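Local coordinates for protein rubisco operon transcriptional regulator (Synechocystis sp., PDB 5Y2W) that probably acts as a LysR-type repressor coordinating carbon and nitrogen metabolic signalling, its regulatory domain binding the effector 2-phosphoglycolate, at residues A[11-16]-A[202-207]; A[100-105]-A[124-129]; A[110-113]-A[119-122]; A[138-143]-A[147-152]. One frame throughout, in Å; residues are numbered along the deposited sequence.

Interaction 1 joins the first strand of the chain, 11-18, to its last helix, 199-211, and so closes a loop that encloses the other three contacts. Within it, interaction 2 packs the 100-105 segment on helix 118-129, and interaction 3 is nested inside that loop, tying 110-113 to an earlier turn of the same helix beside the ligand. Interaction 4 follows in series, joining strand 138-140 to the helix after it. No two loops cross. Interactions 2 and 3 touch through F127 and F110, while M112 of interaction 3 pairs with L138 and L140 of interaction 4. Interaction 1 stands apart, on the opposite side of the chain's centre, about 30 Å from interaction 3 between centres.

Interaction 1. Residues A[11-16]-A[202-207]; sequences GRLRLA and QTFLDY
L13 and L15, two residues apart on strand 11-18 and therefore on the same side of it, both reach F204 of helix 199-211. The side chains of L13 and F204 cross at about a right angle. The phenylalanine holds CG anti to its backbone N (chi1 177°), and L13 CD2 settles against the root of the ring, 3.6 Å from F204 CG and 3.7 Å from F204 CB. L15 works farther out: its CD1 lies over one face of the ring, while L15 CD2 comes to 4.0 Å from F204 CE2. Branched leucines suit the strand, because their two methyl groups can follow the contour of a flat ring. F32 meets the same phenylalanine edge-to-face, and L29 and L62 also pack on it. An alanine in place of F204 is likely to open a gap between strand and helix, leaving the methyls of L13 and L15 without the ring they rest on. No hydrogen bond links the two segments; the contact is wholly apolar and buried, so this join between the mixed sheet and the C-terminal helix rests on van der Waals packing and the burial of apolar surface.

Interaction 2. Residues A[100-105]-A[124-129]; sequences IPITAL and QNLFHR
I102 and L105 meet L126 and F127 in a small apolar core of the LysR substrate-binding domain, whose fold is that of the periplasmic binding proteins. Here a short 3-10 segment, 102-105, packs against the last turns of helix 118-129. The aliphatic part is the pairing of I102 with L126. These two side chains approach at a slant and meet end to end, I102 CD1 lying 4.1 Å from L126 CD2. I102 reaches that far because its CG1 stands anti to the backbone N (chi1 -172°) and the chain continues extended to CD1. L126 also touches F181 and I183, so its side chain is shared between several neighbours.

The aromatic part belongs to L105 and F127, which cross at about a right angle. A single methyl, L105 CD1, comes obliquely to the far end of the ring, 4.0 Å from F127 CZ and closer still to the neighbouring ring carbon. F127 is further held by an edge-to-face meeting with F110, and L105 by packing on I156. A large flat residue suits this position because it can meet partners in several directions at once.

No hydrogen bond passes between the segments; within the first, L105 N donates to I102 O at 2.9 Å, setting the 3-10 turn that brings the two aliphatic side chains to the same side. The tightest approach is that of L105 CD1 to F127 CE1, at 3.8 Å.

Interaction 3. Residues A[110-113]-A[119-122]; sequences FIMR and TRLA. With PGA (2-phosphoglycolic acid), chain B.
R113 and R120 meet through opposite chain shapes. R113, with CG anti to its carbonyl carbon (chi1 -77°), bends again at chi2 and chi3, turning its guanidinium to the phosphate of 2-phosphoglycolic acid; R120 keeps CG anti to the backbone N and runs extended past the carbonyl of R113. R113 and T119 hold the phosphate at the N-terminal end of helix 118-129, within the effector pocket of the LysR regulatory domain. R113 NH1 meets PGA O2P at the guanidinium edge, 2.9 Å away and nearly straight, and R113 NH2 adds a weak bond to the same oxygen. R120 NH2 donates to R113 O at 2.8 Å (N-H...O 163°), with that oxygen in the R120 guanidinium plane, at its edge, and also makes a salt bridge with E139. The stem of R120 crosses M112 at about a right angle, its CG 3.9 Å from M112 SD. A leucine in R120's place would probably leave R113 O without this donor and take from E139 its salt-bridge partner on the helix, loosening the R113 backbone. Threonine suits the helix start because its hydroxyl adds a second donor to the backbone N-H: T119 N reaches PGA O3P at 2.9 Å, and T119 OG1 at 2.7 Å.

Interaction 4. Residues A[138-143]-A[147-152]; sequences LELGSN and KQAIAG
N143, whose backbone carbonyl takes the amide of K147, leads its own flat carboxamide away from 147-152. The two ends of that amide are both engaged: OD1 accepts from R113 NH2 and ND2 donates to T19 OG1, which fixes its rotation beside two ligand-pocket residues. The backbone bond, K147 N to N143 O, is an i to i+4 bond of helix 143-151, 3.0 Å long, and K147 CG lies 3.4 Å from N143 O. Beyond its aliphatic stem, the buried ammonium of K147 is satisfied by T163 O and a salt bridge to E167. The second contact is apolar. L140 carries CG anti to its carbonyl carbon (chi1 -53°), and its CD1 touches A149 CB at 3.7 Å. Alanine suits this spot, since its short side chain lets the helix lie close to the strand. Between the two contacts the chain turns sharply: G141 centres an inverse gamma turn, with S142 N bonded to L140 O at 2.8 Å, and S142 OG then caps A145 N. Residues 138-140 also pair in parallel with a strand of the second subunit, so this is a strand, tight turn and N-capped helix built into the dimer interface of a LysR-type effector domain.

Interaction 1. Residues A[11-16]-A[202-207]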
loop_
_atom_site.group_PDB
_atom_site.type_symbol
_atom_site.label_atom_id
_atom_site.label_comp_id
_atom_site.label_asym_id
_atom_site.label_seq_id
_atom_site.Cartn_x
_atom_site.Cartn_y
_atom_site.Cartn_z
ATOM N N GLY A 11 1.628 19.114 -19.537
ATOM C CA GLY A 11 2.031 19.469 -18.151
ATOM C C GLY A 11 2.054 18.293 -17.166
ATOM O O GLY A 11 1.292 17.356 -17.312
ATOM N N ARG A 12 2.919 18.361 -16.154
ATOM C CA ARG A 12 2.961 17.365 -15.077
ATOM C C ARG A 12 2.274 17.840 -13.777
ATOM O O ARG A 12 2.569 18.919 -13.295
ATOM C CB ARG A 12 4.405 17.018 -14.746
ATOM C CG ARG A 12 4.530 15.924 -13.689
ATOM C CD ARG A 12 4.108 14.540 -14.200
ATOM N NE ARG A 12 5.180 13.896 -14.958
ATOM C CZ ARG A 12 6.287 13.379 -14.422
ATOM N NH1 ARG A 12 7.208 12.840 -15.210
ATOM N NH2 ARG A 12 6.485 13.395 -13.105
ATOM N N LEU A 13 1.363 17.031 -13.233
ATOM C CA LEU A 13 0.767 17.253 -11.896
ATOM C C LEU A 13 1.365 16.259 -10.904
ATOM O O LEU A 13 1.341 15.063 -11.168
ATOM C CB LEU A 13 -0.731 17.025 -11.961
ATOM C CG LEU A 13 -1.465 17.030 -10.612
ATOM C CD1 LEU A 13 -1.406 18.390 -9.901
ATOM C CD2 LEU A 13 -2.892 16.596 -10.887
ATOM N N ARG A 14 1.922 16.751 -9.798
ATOM C CA ARG A 14 2.542 15.921 -8.754
ATOM C C ARG A 14 1.659 15.930 -7.496
ATOM O O ARG A 14 1.547 16.955 -6.806
ATOM C CB ARG A 14 3.917 16.438 -8.350
ATOM C CG ARG A 14 5.023 16.083 -9.317
ATOM C CD ARG A 14 6.281 16.870 -9.014
ATOM N NE ARG A 14 6.935 17.260 -10.258
ATOM C CZ ARG A 14 6.483 18.195 -11.105
ATOM N NH1 ARG A 14 7.167 18.442 -12.224
ATOM N NH2 ARG A 14 5.353 18.879 -10.857
ATOM N N LEU A 15 1.062 14.775 -7.211
ATOM C CA LEU A 15 0.216 14.591 -6.035
ATOM C C LEU A 15 0.900 13.698 -5.038
ATOM O O LEU A 15 1.387 12.576 -5.385
ATOM C CB LEU A 15 -1.107 13.930 -6.426
ATOM C CG LEU A 15 -1.847 14.637 -7.552
ATOM C CD1 LEU A 15 -2.960 13.761 -8.081
ATOM C CD2 LEU A 15 -2.381 15.980 -7.078
ATOM N N ALA A 16 0.900 14.141 -3.793
ATOM C CA ALA A 16 1.208 13.220 -2.719
ATOM C C ALA A 16 -0.041 13.050 -1.844
ATOM O O ALA A 16 -0.703 14.039 -1.473
ATOM C CB ALA A 16 2.440 13.640 -1.933
ATOM N N GLN A 202 -4.090 24.104 -10.421
ATOM C CA GLN A 202 -5.330 24.818 -10.119
ATOM C C GLN A 202 -6.489 24.097 -10.793
ATOM O O GLN A 202 -7.604 24.027 -10.250
ATOM C CB GLN A 202 -5.270 26.290 -10.575
ATOM C CG GLN A 202 -6.531 27.082 -10.237
ATOM C CD GLN A 202 -6.669 27.292 -8.740
ATOM O OE1 GLN A 202 -5.717 27.679 -8.078
ATOM N NE2 GLN A 202 -7.843 27.019 -8.204
ATOM N N THR A 203 -6.254 23.562 -11.981
ATOM C CA THR A 203 -7.379 22.915 -12.725
ATOM C C THR A 203 -7.819 21.638 -11.978
ATOM O O THR A 203 -9.000 21.327 -11.888
ATOM C CB THR A 203 -6.984 22.529 -14.174
ATOM O OG1 THR A 203 -6.288 23.618 -14.806
ATOM C CG2 THR A 203 -8.185 22.128 -14.988
ATOM N N PHE A 204 -6.847 20.900 -11.441
ATOM C CA PHE A 204 -7.150 19.626 -10.780
ATOM C C PHE A 204 -7.949 19.884 -9.511
ATOM O O PHE A 204 -8.948 19.204 -9.244
ATOM C CB PHE A 204 -5.880 18.802 -10.441
ATOM C CG PHE A 204 -6.211 17.533 -9.693
ATOM C CD1 PHE A 204 -6.881 16.495 -10.337
ATOM C CD2 PHE A 204 -5.979 17.422 -8.329
ATOM C CE1 PHE A 204 -7.253 15.355 -9.650
ATOM C CE2 PHE A 204 -6.356 16.270 -7.636
ATOM C CZ PHE A 204 -6.990 15.241 -8.306
ATOM N N LEU A 205 -7.510 20.910 -8.778
ATOM C CA LEU A 205 -8.070 21.316 -7.508
ATOM C C LEU A 205 -9.533 21.641 -7.634
ATOM O O LEU A 205 -10.378 21.119 -6.872
ATOM C CB LEU A 205 -7.265 22.503 -6.975
ATOM C CG LEU A 205 -7.632 23.119 -5.610
ATOM C CD1 LEU A 205 -7.631 22.074 -4.484
ATOM C CD2 LEU A 205 -6.669 24.264 -5.256
ATOM N N ASP A 206 -9.858 22.449 -8.634
ATOM C CA ASP A 206 -11.254 22.794 -8.904
ATOM C C ASP A 206 -12.007 21.568 -9.346
ATOM O O ASP A 206 -13.185 21.430 -9.048
ATOM C CB ASP A 206 -11.377 23.870 -10.024
ATOM C CG ASP A 206 -10.720 25.194 -9.651
ATOM O OD1 ASP A 206 -10.627 25.498 -8.453
ATOM O OD2 ASP A 206 -10.260 25.921 -10.536
ATOM N N TYR A 207 -11.344 20.698 -10.111
ATOM C CA TYR A 207 -11.989 19.449 -10.555
ATOM C C TYR A 207 -12.346 18.550 -9.332
ATOM O O TYR A 207 -13.490 18.058 -9.165
ATOM C CB TYR A 207 -11.095 18.706 -11.577
ATOM C CG TYR A 207 -11.596 17.297 -11.858
ATOM C CD1 TYR A 207 -12.726 17.075 -12.645
ATOM C CD2 TYR A 207 -10.964 16.188 -11.288
ATOM C CE1 TYR A 207 -13.202 15.793 -12.866
ATOM C CE2 TYR A 207 -11.434 14.907 -11.498
ATOM C CZ TYR A 207 -12.543 14.712 -12.291
ATOM O OH TYR A 207 -12.975 13.422 -12.484
#

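Interaction 2. Residues A[100-105]-A[124-129]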
loop_
_atom_site.group_PDB
_atom_site.type_symbol
_atom_site.label_atom_id
_atom_site.label_comp_id
_atom_site.label_asym_id
_atom_site.label_seq_id
_atom_site.Cartn_x
_atom_site.Cartn_y
_atom_site.Cartn_z
ATOM N N ILE A 100 -21.485 -0.741 21.662
ATOM C CA ILE A 100 -20.437 -1.364 22.386
ATOM C C ILE A 100 -19.645 -0.273 23.043
ATOM O O ILE A 100 -19.142 0.573 22.370
ATOM C CB ILE A 100 -19.517 -2.186 21.467
ATOM C CG1 ILE A 100 -20.289 -3.300 20.773
ATOM C CG2 ILE A 100 -18.395 -2.761 22.294
ATOM C CD1 ILE A 100 -19.585 -3.837 19.537
ATOM N N PRO A 101 -19.510 -0.319 24.374
ATOM C CA PRO A 101 -18.733 0.678 25.074
ATOM C C PRO A 101 -17.282 0.573 24.751
ATOM O O PRO A 101 -16.765 -0.510 24.461
ATOM C CB PRO A 101 -18.930 0.352 26.547
ATOM C CG PRO A 101 -19.568 -0.994 26.598
ATOM C CD PRO A 101 -20.108 -1.329 25.269
ATOM N N ILE A 102 -16.618 1.702 24.830
ATOM C CA ILE A 102 -15.261 1.763 24.406
ATOM C C ILE A 102 -14.382 0.956 25.368
ATOM O O ILE A 102 -13.375 0.393 24.937
ATOM C CB ILE A 102 -14.766 3.218 24.239
ATOM C CG1 ILE A 102 -13.376 3.215 23.583
ATOM C CG2 ILE A 102 -14.726 3.927 25.588
ATOM C CD1 ILE A 102 -12.961 4.528 22.962
ATOM N N THR A 103 -14.796 0.890 26.633
ATOM C CA THR A 103 -14.192 0.011 27.650
ATOM C C THR A 103 -14.038 -1.459 27.238
ATOM O O THR A 103 -13.066 -2.117 27.658
ATOM C CB THR A 103 -15.010 0.028 28.979
ATOM O OG1 THR A 103 -16.411 -0.235 28.722
ATOM C CG2 THR A 103 -14.867 1.373 29.684
ATOM N N ALA A 104 -14.915 -1.952 26.362
ATOM C CA ALA A 104 -14.734 -3.304 25.805
ATOM C C ALA A 104 -13.423 -3.519 25.004
ATOM O O ALA A 104 -13.040 -4.672 24.676
ATOM C CB ALA A 104 -15.955 -3.702 24.968
ATOM N N LEU A 105 -12.729 -2.440 24.647
ATOM C CA LEU A 105 -11.472 -2.587 23.896
ATOM C C LEU A 105 -10.254 -2.921 24.751
ATOM O O LEU A 105 -9.224 -3.331 24.233
ATOM C CB LEU A 105 -11.172 -1.317 23.064
ATOM C CG LEU A 105 -12.178 -1.051 21.943
ATOM C CD1 LEU A 105 -11.682 0.084 21.066
ATOM C CD2 LEU A 105 -12.451 -2.289 21.135
ATOM N N GLN A 124 -4.129 6.372 19.165
ATOM C CA GLN A 124 -3.447 6.598 20.459
ATOM C C GLN A 124 -4.059 7.726 21.263
ATOM O O GLN A 124 -4.207 7.621 22.477
ATOM C CB GLN A 124 -2.012 6.916 20.268
ATOM C CG GLN A 124 -1.239 5.686 19.822
ATOM C CD GLN A 124 0.138 6.041 19.309
ATOM O OE1 GLN A 124 0.360 7.103 18.738
ATOM N NE2 GLN A 124 1.052 5.161 19.507
ATOM N N ASN A 125 -4.457 8.787 20.597
ATOM C CA ASN A 125 -5.025 9.908 21.352
ATOM C C ASN A 125 -6.343 9.568 21.878
ATOM O O ASN A 125 -6.664 9.897 23.001
ATOM C CB ASN A 125 -5.098 11.150 20.504
ATOM C CG ASN A 125 -3.729 11.713 20.300
ATOM O OD1 ASN A 125 -2.880 11.450 21.112
ATOM N ND2 ASN A 125 -3.479 12.407 19.192
ATOM N N LEU A 126 -7.119 8.871 21.074
ATOM C CA LEU A 126 -8.430 8.477 21.527
ATOM C C LEU A 126 -8.337 7.521 22.740
ATOM O O LEU A 126 -9.051 7.707 23.741
ATOM C CB LEU A 126 -9.212 7.863 20.394
ATOM C CG LEU A 126 -10.629 7.402 20.810
ATOM C CD1 LEU A 126 -11.542 8.637 20.968
ATOM C CD2 LEU A 126 -11.212 6.403 19.813
ATOM N N PHE A 127 -7.474 6.514 22.655
ATOM C CA PHE A 127 -7.312 5.536 23.759
ATOM C C PHE A 127 -6.770 6.169 25.048
ATOM O O PHE A 127 -7.232 5.845 26.132
ATOM C CB PHE A 127 -6.412 4.358 23.324
ATOM C CG PHE A 127 -7.035 3.481 22.271
ATOM C CD1 PHE A 127 -8.363 3.608 21.934
ATOM C CD2 PHE A 127 -6.307 2.481 21.687
ATOM C CE1 PHE A 127 -8.933 2.772 21.002
ATOM C CE2 PHE A 127 -6.864 1.653 20.736
ATOM C CZ PHE A 127 -8.164 1.803 20.388
ATOM N N HIS A 128 -5.810 7.074 24.918
ATOM C CA HIS A 128 -5.296 7.823 26.058
ATOM C C HIS A 128 -6.453 8.613 26.705
ATOM O O HIS A 128 -6.718 8.519 27.888
ATOM C CB HIS A 128 -4.205 8.755 25.563
ATOM C CG HIS A 128 -3.551 9.547 26.643
ATOM N ND1 HIS A 128 -3.962 10.821 26.988
ATOM C CD2 HIS A 128 -2.501 9.255 27.443
ATOM C CE1 HIS A 128 -3.203 11.272 27.967
ATOM N NE2 HIS A 128 -2.308 10.342 28.258
ATOM N N ARG A 129 -7.180 9.361 25.895
ATOM C CA ARG A 129 -8.286 10.157 26.387
ATOM C C ARG A 129 -9.279 9.295 27.174
ATOM O O ARG A 129 -9.899 9.759 28.115
ATOM C CB ARG A 129 -9.019 10.832 25.194
ATOM C CG ARG A 129 -10.162 11.734 25.594
ATOM C CD ARG A 129 -10.695 12.515 24.418
ATOM N NE ARG A 129 -11.374 13.712 24.898
ATOM C CZ ARG A 129 -12.640 13.757 25.268
ATOM N NH1 ARG A 129 -13.426 12.678 25.218
ATOM N NH2 ARG A 129 -13.139 14.891 25.679
#

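Interaction 3. Residues A[110-113]-A[119-122]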
loop_
_atom_site.group_PDB
_atom_site.type_symbol
_atom_site.label_atom_id
_atom_site.label_comp_id
_atom_site.label_asym_id
_atom_site.label_seq_id
_atom_site.Cartn_x
_atom_site.Cartn_y
_atom_site.Cartn_z
ATOM N N PHE A 110 -4.662 -5.928 19.406
ATOM C CA PHE A 110 -4.844 -4.741 18.566
ATOM C C PHE A 110 -3.597 -4.488 17.710
ATOM O O PHE A 110 -2.490 -4.305 18.234
ATOM C CB PHE A 110 -5.111 -3.540 19.439
ATOM C CG PHE A 110 -5.610 -2.346 18.686
ATOM C CD1 PHE A 110 -4.728 -1.532 18.000
ATOM C CD2 PHE A 110 -6.951 -2.047 18.669
ATOM C CE1 PHE A 110 -5.188 -0.437 17.281
ATOM C CE2 PHE A 110 -7.431 -0.965 17.965
ATOM C CZ PHE A 110 -6.536 -0.147 17.271
ATOM N N ILE A 111 -3.793 -4.437 16.400
ATOM C CA ILE A 111 -2.691 -4.280 15.494
ATOM C C ILE A 111 -2.524 -2.832 15.212
ATOM O O ILE A 111 -3.492 -2.166 14.826
ATOM C CB ILE A 111 -2.973 -5.026 14.183
ATOM C CG1 ILE A 111 -3.273 -6.517 14.466
ATOM C CG2 ILE A 111 -1.793 -4.867 13.227
ATOM C CD1 ILE A 111 -4.289 -7.137 13.537
ATOM N N MET A 112 -1.317 -2.330 15.321
ATOM C CA MET A 112 -1.095 -0.909 15.074
ATOM C C MET A 112 -0.394 -0.676 13.731
ATOM O O MET A 112 0.317 -1.522 13.230
ATOM C CB MET A 112 -0.196 -0.338 16.153
ATOM C CG MET A 112 -0.843 -0.095 17.496
ATOM S SD MET A 112 -1.762 1.464 17.621
ATOM C CE MET A 112 -2.434 1.485 19.289
ATOM N N ARG A 113 -0.633 0.477 13.134
ATOM C CA ARG A 113 0.134 0.978 12.012
ATOM C C ARG A 113 1.539 1.379 12.506
ATOM O O ARG A 113 1.771 1.484 13.725
ATOM C CB ARG A 113 -0.575 2.234 11.438
ATOM C CG ARG A 113 -1.800 1.953 10.583
ATOM C CD ARG A 113 -1.454 1.503 9.187
ATOM N NE ARG A 113 -0.590 2.505 8.571
ATOM C CZ ARG A 113 -0.995 3.624 7.967
ATOM N NH1 ARG A 113 -0.065 4.510 7.570
ATOM N NH2 ARG A 113 -2.301 3.856 7.771
ATOM N N THR A 119 -3.121 7.644 11.354
ATOM C CA THR A 119 -4.173 6.739 11.816
ATOM C C THR A 119 -3.816 6.347 13.226
ATOM O O THR A 119 -4.638 6.527 14.140
ATOM C CB THR A 119 -4.345 5.503 10.934
ATOM O OG1 THR A 119 -4.803 5.898 9.664
ATOM C CG2 THR A 119 -5.379 4.504 11.518
ATOM N N ARG A 120 -2.591 5.830 13.399
ATOM C CA ARG A 120 -2.069 5.429 14.710
ATOM C C ARG A 120 -2.141 6.591 15.736
ATOM O O ARG A 120 -2.592 6.415 16.863
ATOM C CB ARG A 120 -0.634 4.969 14.523
ATOM C CG ARG A 120 0.041 4.415 15.757
ATOM C CD ARG A 120 1.521 4.276 15.495
ATOM N NE ARG A 120 2.305 4.062 16.722
ATOM C CZ ARG A 120 3.049 2.983 16.988
ATOM N NH1 ARG A 120 3.710 2.918 18.142
ATOM N NH2 ARG A 120 3.153 1.963 16.139
ATOM N N LEU A 121 -1.729 7.783 15.343
ATOM C CA LEU A 121 -1.718 8.885 16.317
ATOM C C LEU A 121 -3.168 9.209 16.798
ATOM O O LEU A 121 -3.442 9.381 17.981
ATOM C CB LEU A 121 -1.040 10.061 15.706
ATOM C CG LEU A 121 -0.755 11.219 16.632
ATOM C CD1 LEU A 121 0.256 10.784 17.685
ATOM C CD2 LEU A 121 -0.256 12.412 15.799
ATOM N N ALA A 122 -4.124 9.237 15.893
ATOM C CA ALA A 122 -5.518 9.423 16.317
ATOM C C ALA A 122 -6.039 8.278 17.239
ATOM O O ALA A 122 -6.780 8.502 18.200
ATOM C CB ALA A 122 -6.404 9.516 15.081
HETATM P P PGA B . -1.785 7.514 7.642
HETATM O O1P PGA B . -3.048 8.424 7.207
HETATM O O2P PGA B . -1.348 6.800 6.406
HETATM O O3P PGA B . -2.339 6.619 8.762
HETATM O O4P PGA B . -0.726 8.503 7.960
HETATM C C2 PGA B . -4.226 7.995 6.558
HETATM C C1 PGA B . -5.483 8.624 7.146
HETATM O O1 PGA B . -6.615 8.319 6.655
HETATM O O2 PGA B . -5.341 9.423 8.095
#

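Interaction 4. Residues A[138-143]-A[147-152]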
loop_
_atom_site.group_PDB
_atom_site.type_symbol
_atom_site.label_atom_id
_atom_site.label_comp_id
_atom_site.label_asym_id
_atom_site.label_seq_id
_atom_site.Cartn_x
_atom_site.Cartn_y
_atom_site.Cartn_z
ATOM N N LEU A 138 1.809 -6.418 17.097
ATOM C CA LEU A 138 2.046 -6.242 15.685
ATOM C C LEU A 138 1.915 -4.785 15.371
ATOM O O LEU A 138 0.877 -4.182 15.628
ATOM C CB LEU A 138 1.029 -7.008 14.865
ATOM C CG LEU A 138 1.038 -8.522 15.006
ATOM C CD1 LEU A 138 -0.041 -9.168 14.178
ATOM C CD2 LEU A 138 2.401 -9.030 14.567
ATOM N N GLU A 139 2.988 -4.233 14.840
ATOM C CA GLU A 139 2.995 -2.922 14.251
ATOM C C GLU A 139 3.213 -3.166 12.778
ATOM O O GLU A 139 4.317 -3.509 12.366
ATOM C CB GLU A 139 4.112 -2.107 14.897
ATOM C CG GLU A 139 4.414 -0.825 14.205
ATOM C CD GLU A 139 5.459 -0.016 14.928
ATOM O OE1 GLU A 139 6.277 0.639 14.210
ATOM O OE2 GLU A 139 5.438 -0.012 16.195
ATOM N N LEU A 140 2.145 -3.048 11.975
ATOM C CA LEU A 140 2.206 -3.364 10.539
ATOM C C LEU A 140 2.069 -2.132 9.659
ATOM O O LEU A 140 1.025 -1.516 9.596
ATOM C CB LEU A 140 1.190 -4.393 10.150
ATOM C CG LEU A 140 1.178 -5.690 10.941
ATOM C CD1 LEU A 140 0.104 -6.620 10.398
ATOM C CD2 LEU A 140 2.534 -6.343 10.876
ATOM N N GLY A 141 3.147 -1.785 8.960
ATOM C CA GLY A 141 3.205 -0.575 8.163
ATOM C C GLY A 141 2.409 -0.509 6.840
ATOM O O GLY A 141 2.929 -0.055 5.816
ATOM N N SER A 142 1.145 -0.889 6.855
ATOM C CA SER A 142 0.326 -0.824 5.657
ATOM C C SER A 142 -1.067 -1.147 6.075
ATOM O O SER A 142 -1.268 -2.070 6.872
ATOM C CB SER A 142 0.798 -1.884 4.674
ATOM O OG SER A 142 -0.227 -2.334 3.819
ATOM N N ASN A 143 -2.042 -0.386 5.597
ATOM C CA ASN A 143 -3.450 -0.752 5.793
ATOM C C ASN A 143 -3.803 -2.137 5.268
ATOM O O ASN A 143 -4.649 -2.833 5.850
ATOM C CB ASN A 143 -4.390 0.292 5.201
ATOM C CG ASN A 143 -4.155 1.685 5.788
ATOM O OD1 ASN A 143 -4.340 1.935 6.992
ATOM N ND2 ASN A 143 -3.720 2.597 4.935
ATOM N N LYS A 147 -5.360 -5.360 7.286
ATOM C CA LYS A 147 -6.589 -6.122 6.945
ATOM C C LYS A 147 -6.317 -7.640 6.820
ATOM O O LYS A 147 -7.134 -8.470 7.231
ATOM C CB LYS A 147 -7.182 -5.653 5.646
ATOM C CG LYS A 147 -7.781 -4.252 5.773
ATOM C CD LYS A 147 -8.575 -3.874 4.539
ATOM C CE LYS A 147 -7.712 -3.553 3.324
ATOM N NZ LYS A 147 -8.625 -3.506 2.154
ATOM N N GLN A 148 -5.230 -7.991 6.149
ATOM C CA GLN A 148 -4.766 -9.380 6.131
ATOM C C GLN A 148 -4.569 -9.940 7.542
ATOM O O GLN A 148 -5.016 -11.007 7.834
ATOM C CB GLN A 148 -3.438 -9.496 5.377
ATOM C CG GLN A 148 -3.592 -9.708 3.896
ATOM C CD GLN A 148 -4.285 -11.010 3.560
ATOM O OE1 GLN A 148 -4.147 -12.017 4.252
ATOM N NE2 GLN A 148 -5.087 -10.972 2.525
ATOM N N ALA A 149 -3.917 -9.208 8.424
ATOM C CA ALA A 149 -3.735 -9.741 9.795
ATOM C C ALA A 149 -5.046 -9.990 10.538
ATOM O O ALA A 149 -5.222 -11.019 11.230
ATOM C CB ALA A 149 -2.795 -8.867 10.601
ATOM N N ILE A 150 -6.008 -9.095 10.330
ATOM C CA ILE A 150 -7.270 -9.223 10.989
ATOM C C ILE A 150 -7.958 -10.447 10.421
ATOM O O ILE A 150 -8.528 -11.222 11.161
ATOM C CB ILE A 150 -8.168 -8.031 10.749
ATOM C CG1 ILE A 150 -7.585 -6.785 11.411
ATOM C CG2 ILE A 150 -9.589 -8.301 11.252
ATOM C CD1 ILE A 150 -8.248 -5.531 10.894
ATOM N N ALA A 151 -7.953 -10.575 9.099
ATOM C CA ALA A 151 -8.561 -11.720 8.460
ATOM C C ALA A 151 -7.897 -13.011 8.953
ATOM O O ALA A 151 -8.574 -14.002 9.070
ATOM C CB ALA A 151 -8.443 -11.627 6.965
ATOM N N GLY A 152 -6.588 -13.004 9.233
ATOM C CA GLY A 152 -5.918 -14.211 9.770
ATOM C C GLY A 152 -6.032 -14.347 11.285
ATOM O O GLY A 152 -5.257 -15.092 11.893
#